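Long-range contacts in capsid protein VP1 (Human polyomavirus 12, PDB 6Y60), which probably forms the T=7 icosahedral virus capsid, assembling as pentamers that are disulfide-linked in the virion and interact with the minor capsid proteins VP2 and VP3: residues A[90-95]-A[266-271]; A[41-46]-A[256-261]. All coordinates share one frame; numbering follows the deposited sequence.

Interaction 1 of 2, residues A[90-95]-A[266-271]; sequences VSVKTE and FNVQLR
Q269 curls over S91, its hydrogen-bonded antiparallel partner, and its side chain can be followed along that neighbour. Q269 CB lies 3.3 Å from S91 OG and also approaches the CG2 methyl of V90; the V90 and Q269 side chains cross at about a right angle. Q269 CG stays beside the same hydroxyl, and the bend at chi2 (67°) then turns CD and the amide back over S91. At the tip, Q269 OE1 accepts a hydrogen bond from S91 OG; the modelled 2.5 Å is very short, and the exact length is doubtful. NE2 donates weakly to N267 O of its own strand and is also bonded to Q21, on the strand next to 257-276. The backbones beneath pair regularly: V90 N donates a hydrogen bond to Q269 O (2.9 Å), S91 O accepts one from Q269 N (3.0 Å), and K93 and N267 exchange two further bonds, K93 N to N267 O (2.8 Å) and N267 N to K93 O (2.7 Å). This joins strands 83-96 and 257-276 within the antiparallel sheets of the jelly-roll sandwich of polyomavirus VP1. Side chains alternate between two faces. V92, T94, F266 and V268 share one: V92 CG2 touches V268 CG2 at 3.8 Å, T94 OG1 lies over one face of the F266 ring, toward its rim, and F128 and V130 of strand 124-131 pack against this group. T94 OG1 is itself bonded to Y265 O. Near the start of segment 90-95, V90 CG1 sits 3.5 Å from R271 NE, over one face of the guanidinium, whose NE forms a salt bridge with E88.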
ATOM      1  N   VAL A  90      15.981  25.963   4.334  1.00 25.88           N
ATOM      2  CA  VAL A  90      14.762  26.113   3.486  1.00 28.95           C
ATOM      3  C   VAL A  90      14.334  24.736   2.962  1.00 28.80           C
ATOM      4  O   VAL A  90      13.137  24.542   2.695  1.00 26.61           O
ATOM      5  CB  VAL A  90      14.953  27.142   2.354  1.00 29.32           C
ATOM      6  CG1 VAL A  90      15.518  28.440   2.897  1.00 31.80           C
ATOM      7  CG2 VAL A  90      15.821  26.632   1.240  1.00 30.93           C
ATOM      8  N   SER A  91      15.269  23.810   2.804  1.00 27.20           N
ATOM      9  CA  SER A  91      14.964  22.505   2.195  1.00 28.10           C
ATOM     10  C   SER A  91      16.067  21.504   2.523  1.00 28.49           C
ATOM     11  O   SER A  91      17.138  21.897   3.022  1.00 26.71           O
ATOM     12  CB  SER A  91      14.743  22.658   0.712  1.00 27.64           C
ATOM     13  OG  SER A  91      15.939  23.021   0.063  1.00 29.32           O
ATOM     14  N   VAL A  92      15.770  20.227   2.290  1.00 27.78           N
ATOM     15  CA  VAL A  92      16.731  19.130   2.550  1.00 26.77           C
ATOM     16  C   VAL A  92      16.490  18.024   1.526  1.00 27.44           C
ATOM     17  O   VAL A  92      15.319  17.703   1.261  1.00 25.37           O
ATOM     18  CB  VAL A  92      16.600  18.608   3.990  1.00 28.16           C
ATOM     19  CG1 VAL A  92      15.204  18.073   4.305  1.00 29.36           C
ATOM     20  CG2 VAL A  92      17.665  17.566   4.268  1.00 29.79           C
ATOM     21  N   LYS A  93      17.575  17.479   0.995  1.00 26.86           N
ATOM     22  CA  LYS A  93      17.591  16.155   0.340  1.00 28.72           C
ATOM     23  C   LYS A  93      18.158  15.161   1.331  1.00 27.77           C
ATOM     24  O   LYS A  93      19.303  15.373   1.785  1.00 27.78           O
ATOM     25  CB  LYS A  93      18.474  16.152  -0.901  1.00 31.97           C
ATOM     26  CG  LYS A  93      18.076  17.122  -1.990  1.00 35.20           C
ATOM     27  CD  LYS A  93      18.814  16.801  -3.262  1.00 37.44           C
ATOM     28  CE  LYS A  93      17.872  16.617  -4.417  1.00 38.64           C
ATOM     29  NZ  LYS A  93      18.367  17.351  -5.596  1.00 45.13           N
ATOM     30  N   THR A  94      17.390  14.123   1.667  1.00 25.21           N
ATOM     31  CA  THR A  94      17.851  13.090   2.620  1.00 25.65           C
ATOM     32  C   THR A  94      17.708  11.729   1.946  1.00 26.45           C
ATOM     33  O   THR A  94      16.787  11.542   1.103  1.00 25.99           O
ATOM     34  CB  THR A  94      17.188  13.266   3.999  1.00 24.12           C
ATOM     35  OG1 THR A  94      17.805  12.379   4.917  1.00 24.03           O
ATOM     36  CG2 THR A  94      15.703  12.995   3.998  1.00 24.20           C
ATOM     37  N   GLU A  95      18.609  10.824   2.314  1.00 26.23           N
ATOM     38  CA  GLU A  95      18.724   9.467   1.739  1.00 28.62           C
ATOM     39  C   GLU A  95      19.202   8.503   2.823  1.00 27.30           C
ATOM     40  O   GLU A  95      20.235   8.778   3.481  1.00 27.79           O
ATOM     41  CB  GLU A  95      19.747   9.500   0.602  1.00 32.49           C
ATOM     42  CG  GLU A  95      19.921   8.174  -0.096  1.00 33.39           C
ATOM     43  CD  GLU A  95      19.208   8.157  -1.419  1.00 38.59           C
ATOM     44  OE1 GLU A  95      18.000   8.522  -1.427  1.00 43.11           O
ATOM     45  OE2 GLU A  95      19.848   7.774  -2.428  1.00 37.37           O
ATOM     46  N   PHE A 266      22.219  13.778   4.484  1.00 27.60           N
ATOM     47  CA  PHE A 266      21.461  15.044   4.493  1.00 26.76           C
ATOM     48  C   PHE A 266      22.185  16.036   3.594  1.00 27.18           C
ATOM     49  O   PHE A 266      23.417  16.136   3.738  1.00 31.18           O
ATOM     50  CB  PHE A 266      21.434  15.663   5.893  1.00 25.35           C
ATOM     51  CG  PHE A 266      20.758  14.885   6.987  1.00 26.16           C
ATOM     52  CD1 PHE A 266      21.384  13.806   7.597  1.00 27.59           C
ATOM     53  CD2 PHE A 266      19.525  15.291   7.478  1.00 28.33           C
ATOM     54  CE1 PHE A 266      20.768  13.122   8.641  1.00 29.05           C
ATOM     55  CE2 PHE A 266      18.928  14.629   8.548  1.00 29.92           C
ATOM     56  CZ  PHE A 266      19.544  13.531   9.121  1.00 27.76           C
ATOM     57  N   ASN A 267      21.464  16.747   2.734  1.00 28.87           N
ATOM     58  CA  ASN A 267      21.980  17.928   1.992  1.00 28.91           C
ATOM     59  C   ASN A 267      20.970  19.048   2.228  1.00 29.72           C
ATOM     60  O   ASN A 267      19.864  18.934   1.675  1.00 29.32           O
ATOM     61  CB  ASN A 267      22.216  17.583   0.522  1.00 29.59           C
ATOM     62  CG  ASN A 267      22.481  18.791  -0.352  1.00 33.96           C
ATOM     63  OD1 ASN A 267      22.997  19.812   0.112  1.00 31.37           O
ATOM     64  ND2 ASN A 267      22.094  18.685  -1.610  1.00 35.78           N
ATOM     65  N   VAL A 268      21.312  20.021   3.083  1.00 28.17           N
ATOM     66  CA  VAL A 268      20.413  21.124   3.528  1.00 28.43           C
ATOM     67  C   VAL A 268      20.781  22.418   2.785  1.00 30.80           C
ATOM     68  O   VAL A 268      21.964  22.832   2.820  1.00 29.07           O
ATOM     69  CB  VAL A 268      20.474  21.328   5.056  1.00 24.85           C
ATOM     70  CG1 VAL A 268      19.616  22.487   5.494  1.00 23.72           C
ATOM     71  CG2 VAL A 268      20.121  20.073   5.835  1.00 24.64           C
ATOM     72  N   GLN A 269      19.776  23.043   2.172  1.00 33.28           N
ATOM     73  CA  GLN A 269      19.909  24.338   1.468  1.00 33.73           C
ATOM     74  C   GLN A 269      19.612  25.411   2.519  1.00 32.56           C
ATOM     75  O   GLN A 269      18.560  25.318   3.196  1.00 28.40           O
ATOM     76  CB  GLN A 269      18.981  24.376   0.249  1.00 34.27           C
ATOM     77  CG  GLN A 269      19.215  23.287  -0.810  1.00 39.03           C
ATOM     78  CD  GLN A 269      18.921  21.832  -0.450  1.00 47.11           C
ATOM     79  OE1 GLN A 269      17.764  21.389  -0.281  1.00 42.15           O
ATOM     80  NE2 GLN A 269      19.982  21.027  -0.432  1.00 40.61           N
ATOM     81  N   LEU A 270      20.523  26.361   2.724  1.00 33.27           N
ATOM     82  CA  LEU A 270      20.304  27.463   3.699  1.00 34.50           C
ATOM     83  C   LEU A 270      20.353  28.817   2.980  1.00 34.29           C
ATOM     84  O   LEU A 270      20.973  28.929   1.911  1.00 37.38           O
ATOM     85  CB  LEU A 270      21.378  27.391   4.777  1.00 37.78           C
ATOM     86  CG  LEU A 270      21.490  26.057   5.509  1.00 38.58           C
ATOM     87  CD1 LEU A 270      22.919  25.574   5.491  1.00 41.80           C
ATOM     88  CD2 LEU A 270      20.991  26.157   6.942  1.00 35.53           C
ATOM     89  N   ARG A 271      19.737  29.827   3.579  1.00 31.95           N
ATOM     90  CA  ARG A 271      19.804  31.237   3.112  1.00 31.71           C
ATOM     91  C   ARG A 271      19.974  32.087   4.368  1.00 33.42           C
ATOM     92  O   ARG A 271      19.680  31.569   5.473  1.00 29.35           O
ATOM     93  CB  ARG A 271      18.569  31.599   2.281  1.00 28.74           C
ATOM     94  CG  ARG A 271      17.288  31.651   3.099  1.00 31.65           C
ATOM     95  CD  ARG A 271      16.101  32.017   2.238  1.00 30.82           C
ATOM     96  NE  ARG A 271      14.864  31.872   2.978  1.00 31.72           N
ATOM     97  CZ  ARG A 271      13.661  31.766   2.427  1.00 36.17           C
ATOM     98  NH1 ARG A 271      13.521  31.833   1.117  1.00 37.84           N
ATOM     99  NH2 ARG A 271      12.592  31.588   3.187  1.00 36.99           N
TER

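Interaction 2 of 2, residues A[41-46]-A[256-261]; sequences GFSEQV and HQRFRG
R260 sends CG anti to its backbone N (chi1 176°) and then bends at chi2 (55°), which lays CD and the guanidinium along one face of the F42 ring. CD meets that face in a CH-pi contact, 3.7 Å from the ring centroid, and the guanidinium follows as an off-centre cation-pi stack, planes 7° apart. R260 NH2 bonds G41 O (3.2 Å), which lies in the guanidinium plane, although the donor stands above the carbonyl plane of G41; NH2 also bonds Q166 O of a second subunit. R258 extends to grip the loop: R258 NH2 donates to a lone pair of S43 O (2.9 Å) and to E44 OE1 (3.2 Å), the latter a salt bridge, while water 1 links its NE to Q45 NE2. The Q45 amide lies almost parallel to the H256 ring, OE1 over one face. The side chain of H256 is about 6 Å from a bound sialic acid. Backbone bonds S43 N to F259 O and V46 N to Q257 O, together with F259 N to S43 OG (each 2.9 Å), tie the loop to the strand. The loop 41-46 thus borders strand 257-276, which pairs with strand 237-250; W248 meets F259 and F249 meets F42, each edge-to-face.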
ATOM      1  N   GLY A  41      27.369  -0.913  13.418  1.00 27.42           N
ATOM      2  CA  GLY A  41      26.135  -0.783  12.627  1.00 30.59           C
ATOM      3  C   GLY A  41      25.099  -1.831  13.003  1.00 28.89           C
ATOM      4  O   GLY A  41      24.059  -1.881  12.365  1.00 25.38           O
ATOM      5  N   PHE A  42      25.380  -2.608  14.041  1.00 28.73           N
ATOM      6  CA  PHE A  42      24.472  -3.625  14.593  1.00 24.73           C
ATOM      7  C   PHE A  42      24.394  -3.400  16.093  1.00 26.72           C
ATOM      8  O   PHE A  42      25.206  -2.628  16.655  1.00 25.93           O
ATOM      9  CB  PHE A  42      24.977  -5.032  14.301  1.00 24.41           C
ATOM     10  CG  PHE A  42      25.010  -5.480  12.861  1.00 24.71           C
ATOM     11  CD1 PHE A  42      26.086  -5.179  12.041  1.00 25.02           C
ATOM     12  CD2 PHE A  42      24.038  -6.319  12.361  1.00 25.09           C
ATOM     13  CE1 PHE A  42      26.155  -5.650  10.743  1.00 23.79           C
ATOM     14  CE2 PHE A  42      24.113  -6.808  11.066  1.00 26.16           C
ATOM     15  CZ  PHE A  42      25.173  -6.469  10.259  1.00 27.11           C
ATOM     16  N   SER A  43      23.452  -4.062  16.747  1.00 25.02           N
ATOM     17  CA  SER A  43      23.416  -4.113  18.227  1.00 25.35           C
ATOM     18  C   SER A  43      24.246  -5.326  18.647  1.00 25.20           C
ATOM     19  O   SER A  43      24.562  -6.158  17.759  1.00 23.75           O
ATOM     20  CB  SER A  43      22.001  -4.180  18.747  1.00 24.75           C
ATOM     21  OG  SER A  43      21.486  -5.490  18.624  1.00 24.36           O
ATOM     22  N   GLU A  44      24.534  -5.459  19.937  1.00 26.17           N
ATOM     23  CA  GLU A  44      24.956  -6.771  20.492  1.00 29.72           C
ATOM     24  C   GLU A  44      23.712  -7.669  20.458  1.00 27.10           C
ATOM     25  O   GLU A  44      22.630  -7.154  20.167  1.00 26.60           O
ATOM     26  CB  GLU A  44      25.607  -6.640  21.867  1.00 33.67           C
ATOM     27  CG  GLU A  44      26.972  -5.954  21.843  1.00 39.62           C
ATOM     28  CD  GLU A  44      28.134  -6.633  21.127  1.00 43.91           C
ATOM     29  OE1 GLU A  44      27.950  -7.729  20.544  1.00 46.44           O
ATOM     30  OE2 GLU A  44      29.246  -6.033  21.139  1.00 50.50           O
ATOM     31  N   GLN A  45      23.904  -8.970  20.648  1.00 25.39           N
ATOM     32  CA  GLN A  45      22.827  -9.978  20.707  1.00 26.86           C
ATOM     33  C   GLN A  45      21.804  -9.544  21.748  1.00 25.90           C
ATOM     34  O   GLN A  45      22.174  -9.277  22.933  1.00 26.97           O
ATOM     35  CB  GLN A  45      23.400 -11.377  20.953  1.00 26.38           C
ATOM     36  CG  GLN A  45      24.056 -11.954  19.711  1.00 25.44           C
ATOM     37  CD  GLN A  45      24.545 -13.367  19.928  1.00 26.87           C
ATOM     38  OE1 GLN A  45      24.493 -13.900  21.035  1.00 31.02           O
ATOM     39  NE2 GLN A  45      24.917 -14.009  18.850  1.00 24.73           N
ATOM     40  N   VAL A  46      20.547  -9.466  21.317  1.00 24.28           N
ATOM     41  CA  VAL A  46      19.458  -8.944  22.176  1.00 25.11           C
ATOM     42  C   VAL A  46      19.107 -10.010  23.195  1.00 26.82           C
ATOM     43  O   VAL A  46      18.723 -11.133  22.771  1.00 26.14           O
ATOM     44  CB  VAL A  46      18.253  -8.514  21.323  1.00 26.64           C
ATOM     45  CG1 VAL A  46      17.014  -8.203  22.167  1.00 25.79           C
ATOM     46  CG2 VAL A  46      18.627  -7.345  20.430  1.00 28.19           C
ATOM     47  N   HIS A 256      19.946 -16.032  18.243  1.00 27.47           N
ATOM     48  CA  HIS A 256      20.152 -14.698  18.864  1.00 28.20           C
ATOM     49  C   HIS A 256      20.069 -13.642  17.762  1.00 25.57           C
ATOM     50  O   HIS A 256      20.614 -13.885  16.654  1.00 26.60           O
ATOM     51  CB  HIS A 256      21.516 -14.627  19.538  1.00 29.36           C
ATOM     52  CG  HIS A 256      21.701 -15.559  20.679  1.00 28.19           C
ATOM     53  ND1 HIS A 256      21.354 -15.205  21.954  1.00 29.19           N
ATOM     54  CD2 HIS A 256      22.255 -16.793  20.746  1.00 32.22           C
ATOM     55  CE1 HIS A 256      21.672 -16.194  22.777  1.00 30.25           C
ATOM     56  NE2 HIS A 256      22.231 -17.180  22.059  1.00 27.87           N
ATOM     57  N   GLN A 257      19.425 -12.506  18.040  1.00 24.82           N
ATOM     58  CA  GLN A 257      19.222 -11.482  16.986  1.00 24.31           C
ATOM     59  C   GLN A 257      19.963 -10.188  17.326  1.00 22.28           C
ATOM     60  O   GLN A 257      20.207  -9.919  18.501  1.00 23.33           O
ATOM     61  CB  GLN A 257      17.730 -11.247  16.741  1.00 23.75           C
ATOM     62  CG  GLN A 257      17.049 -12.467  16.150  1.00 23.32           C
ATOM     63  CD  GLN A 257      15.583 -12.250  15.877  1.00 22.52           C
ATOM     64  OE1 GLN A 257      14.755 -12.361  16.788  1.00 24.71           O
ATOM     65  NE2 GLN A 257      15.267 -12.004  14.617  1.00 19.10           N
ATOM     66  N   ARG A 258      20.246  -9.415  16.289  1.00 23.11           N
ATOM     67  CA  ARG A 258      20.884  -8.079  16.408  1.00 25.54           C
ATOM     68  C   ARG A 258      20.094  -7.036  15.614  1.00 22.51           C
ATOM     69  O   ARG A 258      19.804  -7.281  14.425  1.00 22.98           O
ATOM     70  CB  ARG A 258      22.304  -8.132  15.848  1.00 24.64           C
ATOM     71  CG  ARG A 258      23.262  -9.006  16.624  1.00 23.82           C
ATOM     72  CD  ARG A 258      24.531  -9.169  15.800  1.00 26.86           C
ATOM     73  NE  ARG A 258      25.487 -10.005  16.509  1.00 28.53           N
ATOM     74  CZ  ARG A 258      26.390  -9.618  17.409  1.00 33.50           C
ATOM     75  NH1 ARG A 258      27.174 -10.539  17.953  1.00 35.74           N
ATOM     76  NH2 ARG A 258      26.531  -8.352  17.764  1.00 31.28           N
ATOM     77  N   PHE A 259      19.846  -5.869  16.209  1.00 24.44           N
ATOM     78  CA  PHE A 259      19.355  -4.712  15.425  1.00 24.29           C
ATOM     79  C   PHE A 259      20.378  -4.422  14.327  1.00 25.02           C
ATOM     80  O   PHE A 259      21.587  -4.556  14.568  1.00 27.22           O
ATOM     81  CB  PHE A 259      19.144  -3.470  16.279  1.00 23.43           C
ATOM     82  CG  PHE A 259      17.980  -3.526  17.225  1.00 23.14           C
ATOM     83  CD1 PHE A 259      18.138  -4.018  18.514  1.00 24.17           C
ATOM     84  CD2 PHE A 259      16.757  -2.991  16.867  1.00 21.93           C
ATOM     85  CE1 PHE A 259      17.085  -4.009  19.411  1.00 22.72           C
ATOM     86  CE2 PHE A 259      15.685  -3.039  17.748  1.00 25.05           C
ATOM     87  CZ  PHE A 259      15.853  -3.538  19.014  1.00 24.65           C
ATOM     88  N   ARG A 260      19.875  -4.000  13.175  1.00 24.47           N
ATOM     89  CA  ARG A 260      20.647  -3.553  11.995  1.00 25.71           C
ATOM     90  C   ARG A 260      20.078  -2.203  11.582  1.00 26.01           C
ATOM     91  O   ARG A 260      18.862  -2.093  11.446  1.00 23.79           O
ATOM     92  CB  ARG A 260      20.612  -4.587  10.867  1.00 25.74           C
ATOM     93  CG  ARG A 260      21.302  -4.140   9.581  1.00 27.02           C
ATOM     94  CD  ARG A 260      22.750  -3.693   9.777  1.00 26.21           C
ATOM     95  NE  ARG A 260      23.439  -3.557   8.502  1.00 26.05           N
ATOM     96  CZ  ARG A 260      24.555  -2.844   8.316  1.00 25.04           C
ATOM     97  NH1 ARG A 260      25.113  -2.795   7.120  1.00 25.93           N
ATOM     98  NH2 ARG A 260      25.109  -2.180   9.314  1.00 27.66           N
ATOM     99  N   GLY A 261      20.951  -1.204  11.475  1.00 25.55           N
ATOM    100  CA  GLY A 261      20.609   0.155  11.041  1.00 25.38           C
ATOM    101  C   GLY A 261      21.487   0.551   9.889  1.00 27.11           C
ATOM    102  O   GLY A 261      22.453  -0.197   9.558  1.00 29.07           O
TER
HETATM  103  O   HOH W   1      25.343 -12.969  16.476  1.00 29.14           O
HETATM  104  O   HOH W   2      18.031 -12.165  20.458  1.00 21.46           O
HETATM  105  O   HOH W   3      20.661 -13.093  23.109  1.00 31.63           O

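Both contacts use strand 257-276, interaction 2 at its beginning and interaction 1 further along, on opposite sides of the chain's centre. Their centres lie 30 Å apart and their nearest atoms about 11 Å, so they do not touch. In chain order the segments alternate, 41-46, 90-95, 256-261, 266-271, and one late strand therefore receives two earlier parts of the chain: a loop and strand 83-96, its sheet neighbour. Interaction 1 belongs to the pairing within the sheet, whereas interaction 2 fastens a loop to the start of the strand, where H256 lies near bound sialic acid and residues of both segments meet two neighbouring subunits. The same strand thereby connects the jelly-roll framework with a region involved in subunit contacts.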